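PDB 4QK0: GH127 beta-L-arabinofuranoside from Geobacillus stearothermophilus, which hydrolyses beta-L-arabinofuranosidic bonds, as a member of glycoside hydrolase family 127, and so probably releases L-arabinose from plant-derived sugars. Local coordinates for residues A[171-174]-A[175-179]; A[336-339]-A[340-344]; A[502-505]-A[506-509]. All blocks are in the same frame, centred on the assembly; numbering follows the deposited sequence.

In the fold
Contact 1 is the last part of helix 162-177 and the exit from it; contact 2 is a stretch of about two turns inside helix 334-350. Both lie in the catalytic domain, with centres about 27 Å apart. Contact 3 is a strand-to-turn passage in the middle domain, its centre about 31 Å from that of contact 2. Contact 2 is the core example: it lies near the middle of the chain and packs apolar and aromatic side chains between helices. Contact 1 is partly buried, combining an aromatic-methyl contact with a hydroxyl bonded to the backbone. Contact 3 is at the surface, where a carboxylate, a proline and one tight backbone bond turn the chain and aliphatic side chains meet in pairs, with Ile505 alone buried.

Contact 1: A[171-174]-A[175-179]; sequences ADYI and GTVFG
The ring of Tyr173 takes the CG2 methyl of Val177, one turn further along, against one of its faces. This CH-pi contact measures 3.8 Å from Val177 CG2 to the ring centroid of Tyr173, and the methyl is displaced toward the hydroxyl end, 3.4 Å from Tyr173 CZ. The ring gets there with its CG anti to the backbone N (chi1 173°), which carries it forward over the next turn, to Val177. A branched valine suits the place because one methyl can meet the ring while the other lies against a face of Phe178.

The carbonyl of Tyr173 is gripped twice. Val177 N gives the helical bond, and Thr176 OG1 donates to Tyr173 O at 2.7 Å, in the carbonyl plane on a lone pair. Thr176 thus satisfies its hydroxyl within its own helix, on an exposed side. Next, Phe178 N donates to Ile174 O at 2.9 Å in a nearly straight bond; Phe178 is itself the first residue to leave helical geometry. Ile174 CG2 packs 4.0 Å from Phe178 CD2.

Further out, Trp132 gives its indole N-H to Tyr173 OH and meets the Phe178 ring edge-to-face, while helices 140-158 and 208-220 cover Ile174. With an alanine in place of Tyr173, the Trp132 N-H would probably lose its phenol partner and the Val177 methyl would face a gap. The chemistry is that of a helix C-terminus: Ile174 and Phe178 are buried against neighbouring helices, while the polar side chains are met by the helix backbone, by Trp132 and, for Asp172, by Tyr210.

Contact 2: A[336-339]-A[340-344]; sequences ASIA and LVFWT
Over one face of the Phe342 ring lies the carbonyl oxygen of Ile338, with Ile338 O 3.7 Å above the ring plane of Phe342 and offset toward the rim. The far end of the same ring meets a methyl: Ile338 CG2 is 3.5 Å from Phe342 CZ. The two side chains run side by side in the same direction, as residues four apart on a helix can. For Phe342, CG beside the backbone N (chi1 -59°) lays the ring back along the preceding turn. Ile338 offers its branch methyl to the ring while the side chain also touches Leu420 and Asn416, so a beta-branched residue fits well.

Phe342 N also bonds to Ile338 O, at 3.2 Å, so one carbonyl serves both as helical acceptor and as a cover for the ring. Trp343 N likewise reaches Ala339 O, 3.0 Å away, while its indole leads into the protein, meeting Trp296 edge-to-face and Tyr273 at about 45°. Ala339, small enough to let another helix close in, touches Leu270 and Tyr271. Ser337, a buried polar side chain, bonds Gly308 O. Helices 266-283, 354-365 and 413-422 pack against this part of 334-350, an arrangement consistent with the (alpha/alpha)6 barrel of GH127 catalytic domains.

Contact 3: A[502-505]-A[506-509]; sequences KVDI and VPLI
Asp504 and Val506 supply the polar side-chain link of this turn: Val506 N donates to Asp504 OD1 at 3.3 Å, a weak bond with the pattern of an Asx turn. With chi1 near 180° (-175°), the Asp504 carboxylate extends away from its own N toward the start of the 3-10 segment 506-508. The backbone adds a stronger bond, from Leu508 N to Ile505 O at 2.8 Å. It joins residues three apart, as in a 3-10 turn, and the donor stands well above the carbonyl plane, 57° out of it, rather than on a lone pair. Pro507 suits this place because its N has no hydrogen to offer and the bond from Leu508 N to Ile505 O calls for none; its ring fixes phi near the -69° found here.

Van der Waals contacts complete the turn. The proline ring crosses the carboxylate at about a right angle, with Pro507 CD 3.4 Å from Asp504 OD1. Two separate aliphatic pairs form: Val503 CG1 lies 3.9 Å from Leu508 CD1, again crossing nearly at a right angle, and Ile505 CD1 is 4.0 Å from Ile509 CD1. Ile509 also lays its CG1 against the carbonyl, 3.3 Å from Ile505 O.

Val503 bonds through its backbone to Val496, where strand 501-503 pairs with 495-498 at one border of a seven-stranded antiparallel sheet; Val503 also touches Ile498, and Ile505, buried, leans on Val496. Leu508 bonds through its backbone to Tyr515, just ahead of strand 509-510, so the turn carries the chain from one sheet of the middle domain to another.

Contact 1: A[171-174]-A[175-179]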
ATOM      1  N   ALA A 171     -35.159   8.885  23.014  1.00 23.24           N
ATOM      2  CA  ALA A 171     -35.345   7.467  22.580  1.00 25.43           C
ATOM      3  C   ALA A 171     -36.820   7.170  22.204  1.00 27.14           C
ATOM      4  O   ALA A 171     -37.124   6.536  21.184  1.00 28.17           O
ATOM      5  CB  ALA A 171     -34.881   6.531  23.677  1.00 24.24           C
ATOM      6  N   ASP A 172     -37.746   7.696  23.000  1.00 27.39           N
ATOM      7  CA  ASP A 172     -39.184   7.545  22.676  1.00 27.23           C
ATOM      8  C   ASP A 172     -39.511   8.231  21.378  1.00 26.99           C
ATOM      9  O   ASP A 172     -40.231   7.656  20.540  1.00 29.39           O
ATOM     10  CB  ASP A 172     -40.098   8.129  23.792  1.00 28.47           C
ATOM     11  CG  ASP A 172     -39.920   7.425  25.138  1.00 27.94           C
ATOM     12  OD1 ASP A 172     -39.457   6.262  25.187  1.00 26.17           O
ATOM     13  OD2 ASP A 172     -40.200   8.088  26.163  1.00 30.15           O
ATOM     14  N   TYR A 173     -39.017   9.460  21.195  1.00 23.40           N
ATOM     15  CA  TYR A 173     -39.276  10.170  19.934  1.00 22.46           C
ATOM     16  C   TYR A 173     -38.730   9.354  18.767  1.00 23.81           C
ATOM     17  O   TYR A 173     -39.430   9.124  17.745  1.00 24.03           O
ATOM     18  CB  TYR A 173     -38.677  11.582  19.961  1.00 24.06           C
ATOM     19  CG  TYR A 173     -38.768  12.278  18.633  1.00 24.94           C
ATOM     20  CD1 TYR A 173     -39.972  12.426  17.981  1.00 23.59           C
ATOM     21  CD2 TYR A 173     -37.597  12.734  17.980  1.00 27.28           C
ATOM     22  CE1 TYR A 173     -40.029  13.009  16.722  1.00 24.30           C
ATOM     23  CE2 TYR A 173     -37.638  13.314  16.717  1.00 22.96           C
ATOM     24  CZ  TYR A 173     -38.818  13.438  16.086  1.00 24.12           C
ATOM     25  OH  TYR A 173     -38.842  14.031  14.839  1.00 21.61           O
ATOM     26  N   ILE A 174     -37.501   8.851  18.916  1.00 24.27           N
ATOM     27  CA  ILE A 174     -36.896   8.052  17.837  1.00 26.96           C
ATOM     28  C   ILE A 174     -37.795   6.838  17.469  1.00 27.13           C
ATOM     29  O   ILE A 174     -37.960   6.481  16.322  1.00 26.39           O
ATOM     30  CB  ILE A 174     -35.494   7.586  18.258  1.00 29.21           C
ATOM     31  CG1 ILE A 174     -34.527   8.787  18.237  1.00 27.49           C
ATOM     32  CG2 ILE A 174     -34.989   6.434  17.364  1.00 28.58           C
ATOM     33  CD1 ILE A 174     -33.239   8.486  18.936  1.00 29.67           C
ATOM     34  N   GLY A 175     -38.366   6.236  18.497  1.00 31.42           N
ATOM     35  CA  GLY A 175     -39.319   5.121  18.360  1.00 32.03           C
ATOM     36  C   GLY A 175     -40.565   5.470  17.587  1.00 29.52           C
ATOM     37  O   GLY A 175     -41.094   4.640  16.895  1.00 23.54           O
ATOM     38  N   THR A 176     -41.023   6.727  17.673  1.00 31.31           N
ATOM     39  CA  THR A 176     -42.158   7.126  16.863  1.00 28.55           C
ATOM     40  C   THR A 176     -41.753   7.324  15.432  1.00 26.88           C
ATOM     41  O   THR A 176     -42.557   7.108  14.530  1.00 27.18           O
ATOM     42  CB  THR A 176     -42.871   8.406  17.369  1.00 30.18           C
ATOM     43  OG1 THR A 176     -42.011   9.553  17.262  1.00 28.20           O
ATOM     44  CG2 THR A 176     -43.337   8.249  18.858  1.00 33.03           C
ATOM     45  N   VAL A 177     -40.534   7.776  15.216  1.00 28.76           N
ATOM     46  CA  VAL A 177     -40.114   8.161  13.871  1.00 27.29           C
ATOM     47  C   VAL A 177     -39.713   6.951  13.033  1.00 25.89           C
ATOM     48  O   VAL A 177     -40.061   6.876  11.850  1.00 27.89           O
ATOM     49  CB  VAL A 177     -38.927   9.096  13.925  1.00 26.65           C
ATOM     50  CG1 VAL A 177     -38.349   9.298  12.541  1.00 26.44           C
ATOM     51  CG2 VAL A 177     -39.360  10.422  14.502  1.00 31.29           C
ATOM     52  N   PHE A 178     -38.990   6.027  13.631  1.00 25.38           N
ATOM     53  CA  PHE A 178     -38.460   4.891  12.865  1.00 27.35           C
ATOM     54  C   PHE A 178     -39.196   3.574  13.081  1.00 27.52           C
ATOM     55  O   PHE A 178     -39.420   3.152  14.224  1.00 25.21           O
ATOM     56  CB  PHE A 178     -36.981   4.689  13.191  1.00 28.24           C
ATOM     57  CG  PHE A 178     -36.137   5.823  12.709  1.00 28.49           C
ATOM     58  CD1 PHE A 178     -35.686   5.851  11.423  1.00 27.16           C
ATOM     59  CD2 PHE A 178     -35.889   6.896  13.533  1.00 31.55           C
ATOM     60  CE1 PHE A 178     -34.939   6.911  10.961  1.00 29.22           C
ATOM     61  CE2 PHE A 178     -35.129   7.968  13.091  1.00 30.85           C
ATOM     62  CZ  PHE A 178     -34.661   7.980  11.798  1.00 30.16           C
ATOM     63  N   GLY A 179     -39.508   2.898  11.985  1.00 26.54           N
ATOM     64  CA  GLY A 179     -40.118   1.583  12.087  1.00 29.66           C
ATOM     65  C   GLY A 179     -40.797   1.186  10.809  1.00 28.81           C
ATOM     66  O   GLY A 179     -40.641   1.860   9.792  1.00 25.14           O
TER

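Contact 2: A[336-339]-A[340-344]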
ATOM      1  N   ALA A 336     -11.480   0.743  16.850  1.00 25.87           N
ATOM      2  CA  ALA A 336     -11.956  -0.564  16.423  1.00 24.94           C
ATOM      3  C   ALA A 336     -11.558  -1.598  17.441  1.00 23.89           C
ATOM      4  O   ALA A 336     -12.281  -2.560  17.638  1.00 25.81           O
ATOM      5  CB  ALA A 336     -11.400  -0.942  15.067  1.00 23.73           C
ATOM      6  N   SER A 337     -10.389  -1.430  18.047  1.00 25.00           N
ATOM      7  CA  SER A 337      -9.929  -2.372  19.037  1.00 25.37           C
ATOM      8  C   SER A 337     -10.743  -2.219  20.347  1.00 26.56           C
ATOM      9  O   SER A 337     -11.082  -3.218  20.984  1.00 24.32           O
ATOM     10  CB  SER A 337      -8.447  -2.221  19.296  1.00 28.56           C
ATOM     11  OG  SER A 337      -7.734  -2.907  18.291  1.00 30.44           O
ATOM     12  N   ILE A 338     -11.106  -0.979  20.687  1.00 23.53           N
ATOM     13  CA  ILE A 338     -12.014  -0.719  21.766  1.00 21.37           C
ATOM     14  C   ILE A 338     -13.339  -1.387  21.450  1.00 24.68           C
ATOM     15  O   ILE A 338     -13.953  -2.044  22.295  1.00 25.92           O
ATOM     16  CB  ILE A 338     -12.194   0.793  21.948  1.00 23.43           C
ATOM     17  CG1 ILE A 338     -10.891   1.439  22.420  1.00 24.32           C
ATOM     18  CG2 ILE A 338     -13.338   1.095  22.890  1.00 23.76           C
ATOM     19  CD1 ILE A 338     -10.954   2.960  22.393  1.00 25.05           C
ATOM     20  N   ALA A 339     -13.832  -1.212  20.225  1.00 25.62           N
ATOM     21  CA  ALA A 339     -15.130  -1.818  19.857  1.00 25.10           C
ATOM     22  C   ALA A 339     -15.070  -3.351  19.944  1.00 25.15           C
ATOM     23  O   ALA A 339     -16.050  -4.002  20.300  1.00 24.29           O
ATOM     24  CB  ALA A 339     -15.520  -1.424  18.464  1.00 23.74           C
ATOM     25  N   LEU A 340     -13.911  -3.929  19.656  1.00 24.65           N
ATOM     26  CA  LEU A 340     -13.789  -5.369  19.783  1.00 24.16           C
ATOM     27  C   LEU A 340     -13.956  -5.772  21.245  1.00 25.30           C
ATOM     28  O   LEU A 340     -14.576  -6.769  21.567  1.00 22.62           O
ATOM     29  CB  LEU A 340     -12.477  -5.829  19.237  1.00 23.36           C
ATOM     30  CG  LEU A 340     -12.056  -7.287  19.325  1.00 25.24           C
ATOM     31  CD1 LEU A 340     -13.086  -8.197  18.663  1.00 26.75           C
ATOM     32  CD2 LEU A 340     -10.698  -7.459  18.671  1.00 25.04           C
ATOM     33  N   VAL A 341     -13.399  -4.991  22.139  1.00 29.19           N
ATOM     34  CA  VAL A 341     -13.570  -5.286  23.548  1.00 30.10           C
ATOM     35  C   VAL A 341     -15.076  -5.299  23.926  1.00 27.98           C
ATOM     36  O   VAL A 341     -15.529  -6.212  24.623  1.00 27.27           O
ATOM     37  CB  VAL A 341     -12.830  -4.286  24.421  1.00 33.14           C
ATOM     38  CG1 VAL A 341     -13.169  -4.506  25.909  1.00 31.72           C
ATOM     39  CG2 VAL A 341     -11.320  -4.425  24.208  1.00 30.06           C
ATOM     40  N   PHE A 342     -15.817  -4.297  23.481  1.00 25.06           N
ATOM     41  CA  PHE A 342     -17.257  -4.233  23.758  1.00 27.78           C
ATOM     42  C   PHE A 342     -17.945  -5.500  23.231  1.00 26.78           C
ATOM     43  O   PHE A 342     -18.801  -6.065  23.905  1.00 26.63           O
ATOM     44  CB  PHE A 342     -17.962  -3.030  23.136  1.00 28.24           C
ATOM     45  CG  PHE A 342     -17.437  -1.678  23.565  1.00 29.43           C
ATOM     46  CD1 PHE A 342     -16.883  -1.468  24.822  1.00 29.11           C
ATOM     47  CD2 PHE A 342     -17.524  -0.598  22.697  1.00 32.70           C
ATOM     48  CE1 PHE A 342     -16.421  -0.201  25.199  1.00 32.22           C
ATOM     49  CE2 PHE A 342     -17.071   0.688  23.076  1.00 33.05           C
ATOM     50  CZ  PHE A 342     -16.527   0.880  24.337  1.00 30.84           C
ATOM     51  N   TRP A 343     -17.597  -5.902  22.023  1.00 23.79           N
ATOM     52  CA  TRP A 343     -18.192  -7.068  21.407  1.00 24.43           C
ATOM     53  C   TRP A 343     -17.936  -8.300  22.250  1.00 26.92           C
ATOM     54  O   TRP A 343     -18.873  -9.052  22.530  1.00 26.92           O
ATOM     55  CB  TRP A 343     -17.620  -7.275  20.042  1.00 24.65           C
ATOM     56  CG  TRP A 343     -18.263  -8.346  19.271  1.00 28.13           C
ATOM     57  CD1 TRP A 343     -19.509  -8.874  19.465  1.00 29.28           C
ATOM     58  CD2 TRP A 343     -17.742  -8.990  18.103  1.00 26.94           C
ATOM     59  NE1 TRP A 343     -19.778  -9.799  18.500  1.00 28.25           N
ATOM     60  CE2 TRP A 343     -18.727  -9.885  17.641  1.00 26.40           C
ATOM     61  CE3 TRP A 343     -16.554  -8.865  17.381  1.00 26.15           C
ATOM     62  CZ2 TRP A 343     -18.541 -10.707  16.497  1.00 27.44           C
ATOM     63  CZ3 TRP A 343     -16.364  -9.674  16.247  1.00 27.00           C
ATOM     64  CH2 TRP A 343     -17.355 -10.571  15.808  1.00 24.39           C
ATOM     65  N   THR A 344     -16.706  -8.478  22.711  1.00 25.63           N
ATOM     66  CA  THR A 344     -16.368  -9.672  23.456  1.00 29.34           C
ATOM     67  C   THR A 344     -17.224  -9.796  24.718  1.00 31.85           C
ATOM     68  O   THR A 344     -17.601 -10.881  25.136  1.00 33.17           O
ATOM     69  CB  THR A 344     -14.883  -9.720  23.879  1.00 31.05           C
ATOM     70  OG1 THR A 344     -14.564  -8.561  24.668  1.00 29.57           O
ATOM     71  CG2 THR A 344     -13.974  -9.739  22.647  1.00 32.59           C
TER

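Contact 3: A[502-505]-A[506-509]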
ATOM      1  N   LYS A 502      -3.731 -29.191  45.933  1.00 51.51           N
ATOM      2  CA  LYS A 502      -3.839 -29.211  44.504  1.00 51.51           C
ATOM      3  C   LYS A 502      -5.234 -29.622  44.148  1.00 53.00           C
ATOM      4  O   LYS A 502      -5.881 -30.385  44.857  1.00 51.09           O
ATOM      5  CB  LYS A 502      -2.822 -30.210  43.929  1.00 60.05           C
ATOM      6  CG  LYS A 502      -2.951 -30.566  42.441  1.00 70.52           C
ATOM      7  CD  LYS A 502      -1.774 -31.432  41.975  1.00 81.22           C
ATOM      8  CE  LYS A 502      -2.218 -32.839  41.561  1.00 89.05           C
ATOM      9  NZ  LYS A 502      -1.121 -33.560  40.853  1.00 96.10           N
ATOM     10  N   VAL A 503      -5.708 -29.083  43.038  1.00 51.33           N
ATOM     11  CA  VAL A 503      -6.968 -29.487  42.458  1.00 45.37           C
ATOM     12  C   VAL A 503      -6.761 -29.834  40.994  1.00 47.50           C
ATOM     13  O   VAL A 503      -6.116 -29.075  40.255  1.00 51.08           O
ATOM     14  CB  VAL A 503      -7.935 -28.335  42.546  1.00 49.90           C
ATOM     15  CG1 VAL A 503      -9.215 -28.629  41.779  1.00 51.99           C
ATOM     16  CG2 VAL A 503      -8.230 -28.064  44.008  1.00 55.46           C
ATOM     17  N   ASP A 504      -7.282 -30.986  40.593  1.00 44.85           N
ATOM     18  CA  ASP A 504      -7.244 -31.399  39.229  1.00 44.18           C
ATOM     19  C   ASP A 504      -8.314 -30.606  38.505  1.00 42.47           C
ATOM     20  O   ASP A 504      -9.491 -30.859  38.656  1.00 40.79           O
ATOM     21  CB  ASP A 504      -7.497 -32.916  39.099  1.00 47.61           C
ATOM     22  CG  ASP A 504      -7.349 -33.415  37.645  1.00 49.89           C
ATOM     23  OD1 ASP A 504      -6.914 -32.637  36.750  1.00 50.85           O
ATOM     24  OD2 ASP A 504      -7.672 -34.595  37.393  1.00 57.66           O
ATOM     25  N   ILE A 505      -7.888 -29.652  37.688  1.00 50.06           N
ATOM     26  CA  ILE A 505      -8.834 -28.779  36.986  1.00 47.08           C
ATOM     27  C   ILE A 505      -9.298 -29.331  35.665  1.00 41.47           C
ATOM     28  O   ILE A 505     -10.301 -28.881  35.135  1.00 38.31           O
ATOM     29  CB  ILE A 505      -8.279 -27.369  36.745  1.00 51.89           C
ATOM     30  CG1 ILE A 505      -6.923 -27.402  36.022  1.00 55.24           C
ATOM     31  CG2 ILE A 505      -8.230 -26.616  38.072  1.00 54.54           C
ATOM     32  CD1 ILE A 505      -6.526 -26.040  35.487  1.00 58.64           C
ATOM     33  N   VAL A 506      -8.555 -30.278  35.125  1.00 43.48           N
ATOM     34  CA  VAL A 506      -8.857 -30.812  33.803  1.00 49.41           C
ATOM     35  C   VAL A 506     -10.321 -31.261  33.630  1.00 41.89           C
ATOM     36  O   VAL A 506     -10.945 -30.871  32.671  1.00 35.11           O
ATOM     37  CB  VAL A 506      -7.874 -31.955  33.422  1.00 55.23           C
ATOM     38  CG1 VAL A 506      -8.449 -32.853  32.317  1.00 52.84           C
ATOM     39  CG2 VAL A 506      -6.519 -31.352  33.036  1.00 55.70           C
ATOM     40  N   PRO A 507     -10.848 -32.076  34.548  1.00 37.86           N
ATOM     41  CA  PRO A 507     -12.280 -32.408  34.508  1.00 38.46           C
ATOM     42  C   PRO A 507     -13.237 -31.261  34.839  1.00 35.12           C
ATOM     43  O   PRO A 507     -14.419 -31.408  34.678  1.00 34.26           O
ATOM     44  CB  PRO A 507     -12.439 -33.518  35.568  1.00 39.80           C
ATOM     45  CG  PRO A 507     -11.213 -33.431  36.434  1.00 42.43           C
ATOM     46  CD  PRO A 507     -10.118 -32.817  35.600  1.00 42.41           C
ATOM     47  N   LEU A 508     -12.741 -30.139  35.326  1.00 34.94           N
ATOM     48  CA  LEU A 508     -13.604 -29.033  35.692  1.00 33.91           C
ATOM     49  C   LEU A 508     -13.709 -28.001  34.573  1.00 33.88           C
ATOM     50  O   LEU A 508     -14.452 -27.016  34.704  1.00 33.76           O
ATOM     51  CB  LEU A 508     -13.061 -28.368  36.951  1.00 31.58           C
ATOM     52  CG  LEU A 508     -12.887 -29.324  38.138  1.00 32.61           C
ATOM     53  CD1 LEU A 508     -12.329 -28.612  39.360  1.00 27.22           C
ATOM     54  CD2 LEU A 508     -14.195 -30.052  38.483  1.00 30.97           C
ATOM     55  N   ILE A 509     -12.949 -28.190  33.503  1.00 34.74           N
ATOM     56  CA  ILE A 509     -12.823 -27.140  32.493  1.00 33.25           C
ATOM     57  C   ILE A 509     -13.851 -27.344  31.421  1.00 31.97           C
ATOM     58  O   ILE A 509     -13.979 -28.402  30.859  1.00 31.65           O
ATOM     59  CB  ILE A 509     -11.415 -27.089  31.848  1.00 32.55           C
ATOM     60  CG1 ILE A 509     -10.426 -26.460  32.824  1.00 29.93           C
ATOM     61  CG2 ILE A 509     -11.414 -26.250  30.559  1.00 31.92           C
ATOM     62  CD1 ILE A 509      -8.981 -26.726  32.436  1.00 30.56           C
TER